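Local coordinates for protein predicted zincin-like metalloprotease (PDB 3E11) that is of unknown function but is predicted to be a zincin-like metalloprotease, with a helix carrying a putative metal-binding motif, at residues E23-A28 with T93-I98. Sequence-based numbering, arbitrary orientation.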
loop_
_atom_site.group_PDB
_atom_site.type_symbol
_atom_site.label_atom_id
_atom_site.label_comp_id
_atom_site.label_asym_id
_atom_site.label_seq_id
_atom_site.Cartn_x
_atom_site.Cartn_y
_atom_site.Cartn_z
ATOM N N GLU A 23 -8.912 11.977 1.191
ATOM C CA GLU A 23 -8.458 12.815 2.292
ATOM C C GLU A 23 -8.858 12.244 3.646
ATOM O O GLU A 23 -8.185 12.522 4.618
ATOM C CB GLU A 23 -8.979 14.263 2.183
ATOM C CG GLU A 23 -8.231 15.137 1.157
ATOM N N GLU A 24 -9.940 11.462 3.730
ATOM C CA GLU A 24 -10.326 10.903 5.030
ATOM C C GLU A 24 -9.283 9.905 5.592
ATOM O O GLU A 24 -9.263 9.675 6.791
ATOM C CB GLU A 24 -11.737 10.270 5.026
ATOM C CG GLU A 24 -12.029 9.266 3.916
ATOM C CD GLU A 24 -12.650 9.902 2.666
ATOM O OE1 GLU A 24 -12.278 11.059 2.307
ATOM O OE2 GLU A 24 -13.512 9.227 2.021
ATOM N N PHE A 25 -8.416 9.364 4.730
ATOM C CA PHE A 25 -7.352 8.440 5.138
ATOM C C PHE A 25 -5.960 9.101 5.268
ATOM O O PHE A 25 -4.993 8.435 5.585
ATOM C CB PHE A 25 -7.254 7.319 4.089
ATOM C CG PHE A 25 -8.500 6.517 3.973
ATOM C CD1 PHE A 25 -8.852 5.634 4.977
ATOM C CD2 PHE A 25 -9.337 6.663 2.896
ATOM C CE1 PHE A 25 -10.010 4.922 4.902
ATOM C CE2 PHE A 25 -10.499 5.922 2.811
ATOM C CZ PHE A 25 -10.828 5.058 3.819
ATOM N N ALA A 26 -5.872 10.386 4.958
ATOM C CA ALA A 26 -4.576 11.061 4.839
ATOM C C ALA A 26 -3.879 11.053 6.179
ATOM O O ALA A 26 -2.721 10.653 6.281
ATOM C CB ALA A 26 -4.751 12.488 4.342
ATOM N N ARG A 27 -4.576 11.479 7.223
ATOM C CA ARG A 27 -3.974 11.512 8.550
ATOM C C ARG A 27 -3.612 10.092 9.011
ATOM O O ARG A 27 -2.593 9.895 9.655
ATOM C CB ARG A 27 -4.872 12.227 9.567
ATOM C CG ARG A 27 -4.356 12.143 10.987
ATOM C CD ARG A 27 -2.975 12.821 11.184
ATOM N NE ARG A 27 -2.546 12.706 12.577
ATOM C CZ ARG A 27 -1.958 11.634 13.100
ATOM N NH1 ARG A 27 -1.716 10.549 12.358
ATOM N NH2 ARG A 27 -1.635 11.633 14.391
ATOM N N ALA A 28 -4.451 9.112 8.711
ATOM C CA ALA A 28 -4.132 7.703 9.054
ATOM C C ALA A 28 -2.820 7.199 8.411
ATOM O O ALA A 28 -2.123 6.366 8.980
ATOM C CB ALA A 28 -5.286 6.779 8.662
ATOM N N THR A 93 -5.490 -1.457 -2.052
ATOM C CA THR A 93 -4.670 -2.253 -1.148
ATOM C C THR A 93 -4.092 -1.435 0.015
ATOM O O THR A 93 -4.205 -1.843 1.172
ATOM C CB THR A 93 -3.549 -2.967 -1.927
ATOM O OG1 THR A 93 -4.150 -3.849 -2.875
ATOM C CG2 THR A 93 -2.624 -3.759 -0.993
ATOM N N VAL A 94 -3.503 -0.291 -0.304
ATOM C CA VAL A 94 -2.975 0.637 0.700
ATOM C C VAL A 94 -4.094 1.071 1.665
ATOM O O VAL A 94 -3.913 1.041 2.899
ATOM C CB VAL A 94 -2.301 1.860 0.042
ATOM C CG1 VAL A 94 -1.881 2.862 1.095
ATOM C CG2 VAL A 94 -1.080 1.442 -0.790
ATOM N N VAL A 95 -5.241 1.489 1.113
ATOM C CA VAL A 95 -6.355 1.946 1.956
ATOM C C VAL A 95 -6.881 0.825 2.876
ATOM O O VAL A 95 -7.122 1.038 4.080
ATOM C CB VAL A 95 -7.501 2.548 1.127
ATOM C CG1 VAL A 95 -8.721 2.807 2.005
ATOM C CG2 VAL A 95 -7.045 3.857 0.521
ATOM N N HIS A 96 -7.026 -0.379 2.346
ATOM C CA HIS A 96 -7.374 -1.509 3.211
ATOM C C HIS A 96 -6.356 -1.790 4.287
ATOM O O HIS A 96 -6.717 -2.060 5.438
ATOM C CB HIS A 96 -7.655 -2.767 2.383
ATOM C CG HIS A 96 -8.973 -2.705 1.681
ATOM N ND1 HIS A 96 -9.932 -3.682 1.799
ATOM C CD2 HIS A 96 -9.514 -1.737 0.901
ATOM C CE1 HIS A 96 -10.985 -3.345 1.072
ATOM N NE2 HIS A 96 -10.756 -2.168 0.521
ATOM N N GLU A 97 -5.083 -1.725 3.929
ATOM C CA GLU A 97 -4.039 -2.040 4.885
ATOM C C GLU A 97 -4.015 -1.001 5.991
ATOM O O GLU A 97 -3.923 -1.346 7.161
ATOM C CB GLU A 97 -2.670 -2.174 4.195
ATOM C CG GLU A 97 -2.507 -3.486 3.401
ATOM C CD GLU A 97 -2.712 -4.713 4.275
ATOM O OE1 GLU A 97 -2.313 -4.689 5.448
ATOM O OE2 GLU A 97 -3.324 -5.687 3.810
ATOM N N ILE A 98 -4.138 0.274 5.642
ATOM C CA ILE A 98 -4.117 1.306 6.676
ATOM C C ILE A 98 -5.379 1.238 7.547
ATOM O O ILE A 98 -5.306 1.358 8.781
ATOM C CB ILE A 98 -3.850 2.726 6.083
ATOM C CG1 ILE A 98 -3.391 3.671 7.201
ATOM C CG2 ILE A 98 -5.018 3.272 5.313
ATOM C CD1 ILE A 98 -2.081 3.245 7.858
#
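The carbonyl oxygen of Ala28 is met across the contact by the end of one isoleucine branch: CD1 of Ile98 comes to 3.3 Å from Ala28 O, and CG1 of Ile98 to 3.5 Å from the same atom. These are van der Waals contacts of aliphatic carbons with a polar atom. The anti placement of CG1 relative to the backbone N of Ile98 (chi1 -162°) sends the longer branch toward the loop, and the turn at chi2 (62°) sets CD1 by the oxygen; CG1 also reaches the methyl of Ala28, with 3.9 Å between Ala28 CB and Ile98 CG1. One turn earlier on the helix, Val95 offers a single methyl to an aromatic face. Its CG1 stands 3.6 Å from the centroid of the Phe25 ring and only 14° from the ring normal, a CH-pi contact displaced slightly toward the CZ end, where Phe25 CZ and Val95 CG1 are 3.6 Å apart. The valine side chain meets that of the phenylalanine nearly perpendicularly.

Phe25 and Ala28 thus pair with Val95 and Ile98, three residues apart on each side, which seats the loop between helix 7-19 and strand 32-37 against helix 83-101. Phe25 also touches Leu109 of helix 106-110, while Met29 packs on Ile98. Helix 83-101 also carries His96 and Glu97 of an HExxH pattern, consistent with the predicted zincin-like fold, although no metal is bound to it here. Since side-chain hydrocarbon meets a ring face, a methyl and a carbonyl oxygen, the contact rests on hydrophobic burial and close packing, with no directional polar bond between the two segments.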